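Local coordinates for protein putative ferredoxin--NADP reductase (Plasmodium falciparum 3D7, PDB 2OK8) that probably transfers electrons between ferredoxin and NADP(H) through a bound FAD, and may serve the terminal step of isoprenoid precursor biosynthesis, at residues A[37-42]-A[109-114]; A[48-53]-A[185-190]. All blocks are in the same frame, centred on the assembly; numbering follows the deposited sequence.

Contact 1 of 2, residues A[37-42]-A[109-114]; sequences HLEINH and NNMENL
Glu39 swings CG away from its backbone N (chi1 -165°) and runs out straight, which lays its carboxylate beside Asn113, whose CG sits next to its own backbone N (chi1 -63°). The two side chains cross at about a right angle, and Asn113 ND2 donates to Glu39 OE2 at 3.0 Å, reaching the oxygen from above the carboxylate plane, 56° out of it. A water donates to the same OE2 and accepts from the backbone N of Asn113, and Met111 CE lies 3.8 Å from Glu39 OE2. Next to this bond Ile40 and Leu114 form an antiparallel hydrogen-bonded pair, with Ile40 N to Leu114 O at 2.7 Å and Leu114 N to Ile40 O at 3.0 Å. Their side chains lie side by side, CD1 of Ile40 3.9 Å from CD1 of Leu114, while Leu114 CD2 covers a face of the His42 ring, whose ND1 is hydrogen-bonded to Phe46 N. A second water accepts from His42 N, within hydrogen-bonding range of Glu112 O. The pairing starts the ladder between strands 35-41 and 114-123 of the antiparallel FAD-binding sheet; strand 16-25 flanks 35-41 on its other side, and Ile151 and Leu153 of strand 150-157 pack against Ile40 and Leu114, respectively.

Contact 2 of 2, residues A[48-53]-A[185-190]; sequences YLEGHT and YISFLK
The Phe188 ring presents its edge to the turn at Glu50 and Gly51: the carbonyl group of Glu50 lies near the ring plane, its O 3.6 Å from Phe188 CE2, and Gly51 N comes in obliquely at 3.5 Å from that same CE2. The ring also meets Tyr282 edge-to-face, so the aromatic side chain is held between the turn and strand 280-285. Leu49 to His52 form a type II beta turn, closed by His52 N to Leu49 O, and Leu49 N donates as well to His52 ND1 at 2.8 Å. Glycine at position 51 fits both the turn, whose backbone angles would jam a CB against the preceding carbonyl O, and the close approach of Phe188. Ser187 OG meets the turn at Gly51 N, a long, weak hydrogen bond of 3.5 Å; its stronger partner is Pro184 O, one turn back in the helix. Glu50 CG, set beside its backbone N (chi1 -69°), rests 3.4 Å from Ser187 O, and the bend at chi2 (72°) turns the carboxylate to its partner Asn109. With few polar links, the buried contact is mainly van der Waals packing of helix 183-192 on the loop before strand 53-56. It joins the NAD-binding part to the FAD-binding part: on the helix, Ile186 and Leu189 pack on helix 226-235, Tyr185 on strand 280-285, and beyond the turn Thr53 touches FAD.

How the contacts relate
Contacts 1 and 2 lie about 12 Å apart, centre to centre, and their segments alternate along the chain: 37-42, 48-53, 109-114, 185-190. Three of the four belong to the FAD-binding part; the last is on helix 183-192 of the NAD-binding part. The two contacts meet directly, since the loop 109-114 reaches the turn through Asn109, whose N lies 2.9 Å from Glu50 OE2, a probable hydrogen bond, while Tyr48 OH packs near Leu114 CB. Contact 1 is pairing within the antiparallel sheet, and contact 2 is where the two parts of the reductase, which binds FAD and probably NADP(+), pack together.

Contact 1 of 2, residues A[37-42]-A[109-114]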
ATOM      1  N   HIS A  37     -14.572  18.434   5.055  1.00 24.74           N
ATOM      2  CA  HIS A  37     -15.705  17.543   5.197  1.00 22.73           C
ATOM      3  C   HIS A  37     -16.241  17.291   3.786  1.00 24.12           C
ATOM      4  O   HIS A  37     -16.564  18.227   3.054  1.00 24.88           O
ATOM      5  CB  HIS A  37     -16.755  18.242   6.056  1.00 22.73           C
ATOM      6  CG  HIS A  37     -18.093  17.581   6.056  1.00 19.83           C
ATOM      7  ND1 HIS A  37     -18.450  16.635   6.991  1.00 27.69           N
ATOM      8  CD2 HIS A  37     -19.176  17.758   5.264  1.00 18.50           C
ATOM      9  CE1 HIS A  37     -19.693  16.244   6.767  1.00 22.66           C
ATOM     10  NE2 HIS A  37     -20.154  16.907   5.723  1.00 19.67           N
ATOM     11  N   LEU A  38     -16.306  16.022   3.401  1.00 24.03           N
ATOM     12  CA  LEU A  38     -16.839  15.638   2.111  1.00 24.84           C
ATOM     13  C   LEU A  38     -18.158  14.953   2.313  1.00 24.64           C
ATOM     14  O   LEU A  38     -18.243  14.014   3.085  1.00 25.83           O
ATOM     15  CB  LEU A  38     -15.918  14.643   1.412  1.00 25.67           C
ATOM     16  CG  LEU A  38     -14.484  14.937   1.023  1.00 26.65           C
ATOM     17  CD1 LEU A  38     -14.007  13.714   0.260  1.00 28.90           C
ATOM     18  CD2 LEU A  38     -14.390  16.163   0.147  1.00 38.00           C
ATOM     19  N   GLU A  39     -19.191  15.429   1.625  1.00 28.88           N
ATOM     20  CA  GLU A  39     -20.457  14.725   1.598  1.00 31.43           C
ATOM     21  C   GLU A  39     -20.532  13.931   0.288  1.00 27.32           C
ATOM     22  O   GLU A  39     -20.309  14.464  -0.783  1.00 24.12           O
ATOM     23  CB  GLU A  39     -21.628  15.695   1.755  1.00 31.61           C
ATOM     24  CG  GLU A  39     -22.952  14.998   2.104  1.00 37.64           C
ATOM     25  CD  GLU A  39     -24.113  15.972   2.240  1.00 43.47           C
ATOM     26  OE1 GLU A  39     -23.867  17.201   2.168  1.00 59.29           O
ATOM     27  OE2 GLU A  39     -25.269  15.516   2.424  1.00 53.40           O
ATOM     28  N   ILE A  40     -20.830  12.644   0.391  1.00 26.75           N
ATOM     29  CA  ILE A  40     -20.642  11.731  -0.730  1.00 28.41           C
ATOM     30  C   ILE A  40     -21.925  10.977  -1.007  1.00 29.75           C
ATOM     31  O   ILE A  40     -22.461  10.308  -0.118  1.00 30.90           O
ATOM     32  CB  ILE A  40     -19.496  10.704  -0.457  1.00 28.96           C
ATOM     33  CG1 ILE A  40     -18.117  11.383  -0.488  1.00 21.09           C
ATOM     34  CG2 ILE A  40     -19.565   9.547  -1.463  1.00 27.45           C
ATOM     35  CD1 ILE A  40     -16.993  10.554   0.206  1.00 25.76           C
ATOM     36  N   ASN A  41     -22.411  11.114  -2.240  1.00 30.58           N
ATOM     37  CA  ASN A  41     -23.593  10.409  -2.715  1.00 33.60           C
ATOM     38  C   ASN A  41     -23.178   9.028  -3.175  1.00 31.01           C
ATOM     39  O   ASN A  41     -22.440   8.888  -4.143  1.00 31.31           O
ATOM     40  CB  ASN A  41     -24.241  11.195  -3.878  1.00 36.44           C
ATOM     41  CG  ASN A  41     -25.502  10.522  -4.456  1.00 35.52           C
ATOM     42  OD1 ASN A  41     -26.070   9.584  -3.889  1.00 36.35           O
ATOM     43  ND2 ASN A  41     -25.948  11.036  -5.591  1.00 37.98           N
ATOM     44  N   HIS A  42     -23.662   8.015  -2.476  1.00 31.98           N
ATOM     45  CA  HIS A  42     -23.336   6.637  -2.795  1.00 31.59           C
ATOM     46  C   HIS A  42     -24.550   5.833  -3.269  1.00 35.68           C
ATOM     47  O   HIS A  42     -24.489   4.598  -3.374  1.00 34.85           O
ATOM     48  CB  HIS A  42     -22.646   5.970  -1.608  1.00 28.75           C
ATOM     49  CG  HIS A  42     -23.467   5.921  -0.357  1.00 26.48           C
ATOM     50  ND1 HIS A  42     -24.102   4.774   0.067  1.00 28.11           N
ATOM     51  CD2 HIS A  42     -23.701   6.851   0.598  1.00 30.51           C
ATOM     52  CE1 HIS A  42     -24.715   5.004   1.215  1.00 22.43           C
ATOM     53  NE2 HIS A  42     -24.488   6.257   1.559  1.00 26.71           N
ATOM     54  N   ASN A 109     -25.742   6.076   9.714  1.00 37.98           N
ATOM     55  CA  ASN A 109     -26.542   5.193   8.838  1.00 40.33           C
ATOM     56  C   ASN A 109     -27.749   5.763   8.117  1.00 41.19           C
ATOM     57  O   ASN A 109     -27.943   5.501   6.929  1.00 42.12           O
ATOM     58  CB  ASN A 109     -27.059   3.997   9.650  1.00 39.35           C
ATOM     59  CG  ASN A 109     -26.191   2.806   9.509  1.00 39.18           C
ATOM     60  OD1 ASN A 109     -26.231   1.890  10.323  1.00 47.23           O
ATOM     61  ND2 ASN A 109     -25.381   2.800   8.461  1.00 48.90           N
ATOM     62  N   ASN A 110     -28.593   6.483   8.846  1.00 43.20           N
ATOM     63  CA  ASN A 110     -29.859   6.939   8.275  1.00 48.03           C
ATOM     64  C   ASN A 110     -29.794   8.259   7.555  1.00 46.84           C
ATOM     65  O   ASN A 110     -30.823   8.740   7.087  1.00 48.43           O
ATOM     66  CB  ASN A 110     -31.001   6.922   9.298  1.00 49.58           C
ATOM     67  CG  ASN A 110     -30.514   6.703  10.698  1.00 55.91           C
ATOM     68  OD1 ASN A 110     -30.671   5.611  11.242  1.00 61.20           O
ATOM     69  ND2 ASN A 110     -29.888   7.726  11.287  1.00 59.01           N
ATOM     70  N   MET A 111     -28.594   8.836   7.464  1.00 48.67           N
ATOM     71  CA  MET A 111     -28.341   9.914   6.513  1.00 51.98           C
ATOM     72  C   MET A 111     -28.289   9.292   5.115  1.00 48.28           C
ATOM     73  O   MET A 111     -27.832   8.161   4.950  1.00 46.04           O
ATOM     74  CB  MET A 111     -27.040  10.668   6.834  1.00 50.24           C
ATOM     75  CG  MET A 111     -26.906  12.009   6.067  1.00 57.09           C
ATOM     76  SD  MET A 111     -25.550  13.122   6.552  1.00 64.92           S
ATOM     77  CE  MET A 111     -24.409  13.057   5.169  1.00 48.08           C
ATOM     78  N   GLU A 112     -28.775  10.025   4.120  1.00 47.98           N
ATOM     79  CA  GLU A 112     -28.775   9.551   2.743  1.00 47.70           C
ATOM     80  C   GLU A 112     -27.363   9.447   2.164  1.00 44.87           C
ATOM     81  O   GLU A 112     -26.980   8.411   1.619  1.00 43.63           O
ATOM     82  CB  GLU A 112     -29.620  10.467   1.867  1.00 49.21           C
ATOM     83  CG  GLU A 112     -31.087  10.107   1.869  1.00 64.94           C
ATOM     84  CD  GLU A 112     -31.672  10.089   0.472  1.00 74.79           C
ATOM     85  OE1 GLU A 112     -31.014  10.623  -0.451  1.00 78.25           O
ATOM     86  OE2 GLU A 112     -32.781   9.533   0.301  1.00 75.99           O
ATOM     87  N   ASN A 113     -26.622  10.545   2.264  1.00 40.32           N
ATOM     88  CA  ASN A 113     -25.228  10.595   1.883  1.00 36.74           C
ATOM     89  C   ASN A 113     -24.345  10.157   3.047  1.00 35.08           C
ATOM     90  O   ASN A 113     -24.824   9.999   4.173  1.00 33.33           O
ATOM     91  CB  ASN A 113     -24.871  12.011   1.437  1.00 34.35           C
ATOM     92  CG  ASN A 113     -25.641  12.449   0.194  1.00 36.45           C
ATOM     93  OD1 ASN A 113     -26.132  11.626  -0.574  1.00 41.23           O
ATOM     94  ND2 ASN A 113     -25.735  13.754  -0.011  1.00 39.99           N
ATOM     95  N   LEU A 114     -23.068   9.929   2.769  1.00 31.92           N
ATOM     96  CA  LEU A 114     -22.106   9.687   3.827  1.00 29.13           C
ATOM     97  C   LEU A 114     -21.141  10.845   3.870  1.00 27.07           C
ATOM     98  O   LEU A 114     -21.003  11.598   2.896  1.00 24.17           O
ATOM     99  CB  LEU A 114     -21.373   8.327   3.685  1.00 27.69           C
ATOM    100  CG  LEU A 114     -20.344   7.999   2.599  1.00 29.75           C
ATOM    101  CD1 LEU A 114     -18.956   8.525   2.924  1.00 26.08           C
ATOM    102  CD2 LEU A 114     -20.273   6.506   2.450  1.00 32.15           C
TER
HETATM  103  O   HOH W   1     -27.491  13.320   3.061  1.00 55.30           O
HETATM  104  O   HOH W   2     -26.056   8.185  -1.068  1.00 47.80           O
HETATM  105  O   HOH W   3     -24.991   7.228   4.566  1.00 39.88           O

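Contact 2 of 2, residues A[48-53]-A[185-190]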
ATOM      1  N   TYR A  48     -22.661   0.565   6.052  1.00 28.55           N
ATOM      2  CA  TYR A  48     -21.740   0.738   7.161  1.00 28.47           C
ATOM      3  C   TYR A  48     -22.451   0.839   8.491  1.00 27.31           C
ATOM      4  O   TYR A  48     -23.605   1.226   8.552  1.00 25.21           O
ATOM      5  CB  TYR A  48     -20.848   1.971   6.924  1.00 27.25           C
ATOM      6  CG  TYR A  48     -21.581   3.293   6.848  1.00 28.52           C
ATOM      7  CD1 TYR A  48     -22.172   3.724   5.661  1.00 27.11           C
ATOM      8  CD2 TYR A  48     -21.666   4.123   7.964  1.00 28.62           C
ATOM      9  CE1 TYR A  48     -22.828   4.951   5.595  1.00 22.08           C
ATOM     10  CE2 TYR A  48     -22.323   5.338   7.911  1.00 16.48           C
ATOM     11  CZ  TYR A  48     -22.885   5.753   6.728  1.00 23.29           C
ATOM     12  OH  TYR A  48     -23.529   6.970   6.691  1.00 28.03           O
ATOM     13  N   LEU A  49     -21.750   0.467   9.550  1.00 29.62           N
ATOM     14  CA  LEU A  49     -22.150   0.817  10.914  1.00 29.28           C
ATOM     15  C   LEU A  49     -21.364   2.044  11.363  1.00 28.40           C
ATOM     16  O   LEU A  49     -20.279   2.330  10.857  1.00 29.26           O
ATOM     17  CB  LEU A  49     -21.898  -0.350  11.877  1.00 29.04           C
ATOM     18  CG  LEU A  49     -22.512  -1.710  11.506  1.00 34.26           C
ATOM     19  CD1 LEU A  49     -21.921  -2.823  12.361  1.00 35.97           C
ATOM     20  CD2 LEU A  49     -24.042  -1.698  11.606  1.00 28.49           C
ATOM     21  N   GLU A  50     -21.920   2.779  12.311  1.00 29.46           N
ATOM     22  CA  GLU A  50     -21.197   3.850  12.984  1.00 27.17           C
ATOM     23  C   GLU A  50     -19.843   3.320  13.496  1.00 26.34           C
ATOM     24  O   GLU A  50     -19.774   2.229  14.079  1.00 25.99           O
ATOM     25  CB  GLU A  50     -22.048   4.378  14.140  1.00 26.24           C
ATOM     26  CG  GLU A  50     -23.296   5.138  13.696  1.00 34.39           C
ATOM     27  CD  GLU A  50     -24.416   4.246  13.098  1.00 45.08           C
ATOM     28  OE1 GLU A  50     -24.548   3.058  13.493  1.00 34.30           O
ATOM     29  OE2 GLU A  50     -25.170   4.755  12.230  1.00 42.93           O
ATOM     30  N   GLY A  51     -18.771   4.076  13.252  1.00 27.28           N
ATOM     31  CA  GLY A  51     -17.404   3.647  13.615  1.00 23.42           C
ATOM     32  C   GLY A  51     -16.585   3.067  12.464  1.00 25.76           C
ATOM     33  O   GLY A  51     -15.365   2.966  12.551  1.00 25.57           O
ATOM     34  N   HIS A  52     -17.251   2.696  11.373  1.00 24.97           N
ATOM     35  CA  HIS A  52     -16.567   2.102  10.237  1.00 26.36           C
ATOM     36  C   HIS A  52     -15.814   3.157   9.451  1.00 26.51           C
ATOM     37  O   HIS A  52     -16.168   4.337   9.468  1.00 27.36           O
ATOM     38  CB  HIS A  52     -17.562   1.395   9.295  1.00 25.05           C
ATOM     39  CG  HIS A  52     -17.903  -0.004   9.703  1.00 25.91           C
ATOM     40  ND1 HIS A  52     -19.138  -0.568   9.461  1.00 26.18           N
ATOM     41  CD2 HIS A  52     -17.170  -0.960  10.324  1.00 29.26           C
ATOM     42  CE1 HIS A  52     -19.151  -1.806   9.920  1.00 27.43           C
ATOM     43  NE2 HIS A  52     -17.972  -2.068  10.455  1.00 30.22           N
ATOM     44  N   THR A  53     -14.786   2.718   8.740  1.00 25.43           N
ATOM     45  CA  THR A  53     -14.111   3.572   7.792  1.00 25.69           C
ATOM     46  C   THR A  53     -14.526   3.186   6.374  1.00 26.28           C
ATOM     47  O   THR A  53     -15.098   2.123   6.136  1.00 24.59           O
ATOM     48  CB  THR A  53     -12.578   3.456   7.909  1.00 27.70           C
ATOM     49  OG1 THR A  53     -12.212   2.081   7.794  1.00 30.78           O
ATOM     50  CG2 THR A  53     -12.063   4.021   9.254  1.00 20.89           C
ATOM     51  N   TYR A 185     -16.734   9.500  16.450  1.00 23.29           N
ATOM     52  CA  TYR A 185     -17.528   9.860  17.623  1.00 21.08           C
ATOM     53  C   TYR A 185     -18.711  10.734  17.252  1.00 20.93           C
ATOM     54  O   TYR A 185     -19.745  10.719  17.913  1.00 22.55           O
ATOM     55  CB  TYR A 185     -16.644  10.551  18.647  1.00 18.17           C
ATOM     56  CG  TYR A 185     -15.480   9.711  19.089  1.00 16.70           C
ATOM     57  CD1 TYR A 185     -15.628   8.336  19.346  1.00 19.32           C
ATOM     58  CD2 TYR A 185     -14.219  10.284  19.260  1.00 17.72           C
ATOM     59  CE1 TYR A 185     -14.530   7.558  19.763  1.00 17.89           C
ATOM     60  CE2 TYR A 185     -13.133   9.522  19.671  1.00 13.87           C
ATOM     61  CZ  TYR A 185     -13.291   8.161  19.918  1.00 13.57           C
ATOM     62  OH  TYR A 185     -12.197   7.439  20.348  1.00 21.45           O
ATOM     63  N   ILE A 186     -18.551  11.480  16.171  1.00 22.27           N
ATOM     64  CA  ILE A 186     -19.624  12.264  15.603  1.00 21.99           C
ATOM     65  C   ILE A 186     -20.734  11.334  15.185  1.00 24.01           C
ATOM     66  O   ILE A 186     -21.886  11.602  15.487  1.00 28.70           O
ATOM     67  CB  ILE A 186     -19.145  13.131  14.405  1.00 20.60           C
ATOM     68  CG1 ILE A 186     -18.035  14.072  14.854  1.00 20.31           C
ATOM     69  CG2 ILE A 186     -20.287  13.938  13.822  1.00 20.20           C
ATOM     70  CD1 ILE A 186     -18.337  14.846  16.166  1.00 24.77           C
ATOM     71  N   SER A 187     -20.384  10.232  14.519  1.00 25.01           N
ATOM     72  CA  SER A 187     -21.379   9.244  14.088  1.00 23.95           C
ATOM     73  C   SER A 187     -21.970   8.471  15.267  1.00 23.85           C
ATOM     74  O   SER A 187     -23.151   8.146  15.264  1.00 26.53           O
ATOM     75  CB  SER A 187     -20.819   8.297  13.007  1.00 21.73           C
ATOM     76  OG  SER A 187     -19.934   7.326  13.527  1.00 27.33           O
ATOM     77  N   PHE A 188     -21.150   8.195  16.278  1.00 23.02           N
ATOM     78  CA  PHE A 188     -21.619   7.586  17.522  1.00 23.16           C
ATOM     79  C   PHE A 188     -22.681   8.454  18.178  1.00 25.46           C
ATOM     80  O   PHE A 188     -23.719   7.954  18.598  1.00 28.28           O
ATOM     81  CB  PHE A 188     -20.468   7.378  18.516  1.00 23.25           C
ATOM     82  CG  PHE A 188     -19.533   6.243  18.173  1.00 23.15           C
ATOM     83  CD1 PHE A 188     -18.432   5.991  18.986  1.00 14.92           C
ATOM     84  CD2 PHE A 188     -19.740   5.428  17.050  1.00 20.37           C
ATOM     85  CE1 PHE A 188     -17.561   4.951  18.702  1.00 17.29           C
ATOM     86  CE2 PHE A 188     -18.867   4.382  16.764  1.00 17.36           C
ATOM     87  CZ  PHE A 188     -17.777   4.148  17.585  1.00 20.71           C
ATOM     88  N   LEU A 189     -22.410   9.752  18.272  1.00 28.69           N
ATOM     89  CA  LEU A 189     -23.335  10.705  18.894  1.00 29.90           C
ATOM     90  C   LEU A 189     -24.635  10.835  18.108  1.00 31.07           C
ATOM     91  O   LEU A 189     -25.717  10.772  18.681  1.00 32.12           O
ATOM     92  CB  LEU A 189     -22.672  12.083  19.040  1.00 28.64           C
ATOM     93  CG  LEU A 189     -21.460  12.219  19.977  1.00 31.19           C
ATOM     94  CD1 LEU A 189     -20.869  13.636  19.921  1.00 24.82           C
ATOM     95  CD2 LEU A 189     -21.788  11.799  21.411  1.00 25.41           C
ATOM     96  N   LYS A 190     -24.517  11.027  16.795  1.00 32.74           N
ATOM     97  CA  LYS A 190     -25.682  11.071  15.903  1.00 34.94           C
ATOM     98  C   LYS A 190     -26.562   9.834  16.036  1.00 35.24           C
ATOM     99  O   LYS A 190     -27.778   9.949  15.989  1.00 38.91           O
ATOM    100  CB  LYS A 190     -25.270  11.269  14.442  1.00 31.41           C
ATOM    101  CG  LYS A 190     -24.759  12.654  14.117  1.00 29.77           C
ATOM    102  CD  LYS A 190     -24.156  12.653  12.732  1.00 30.40           C
ATOM    103  CE  LYS A 190     -23.769  14.050  12.253  1.00 34.02           C
ATOM    104  NZ  LYS A 190     -22.757  13.954  11.115  1.00 35.12           N
TER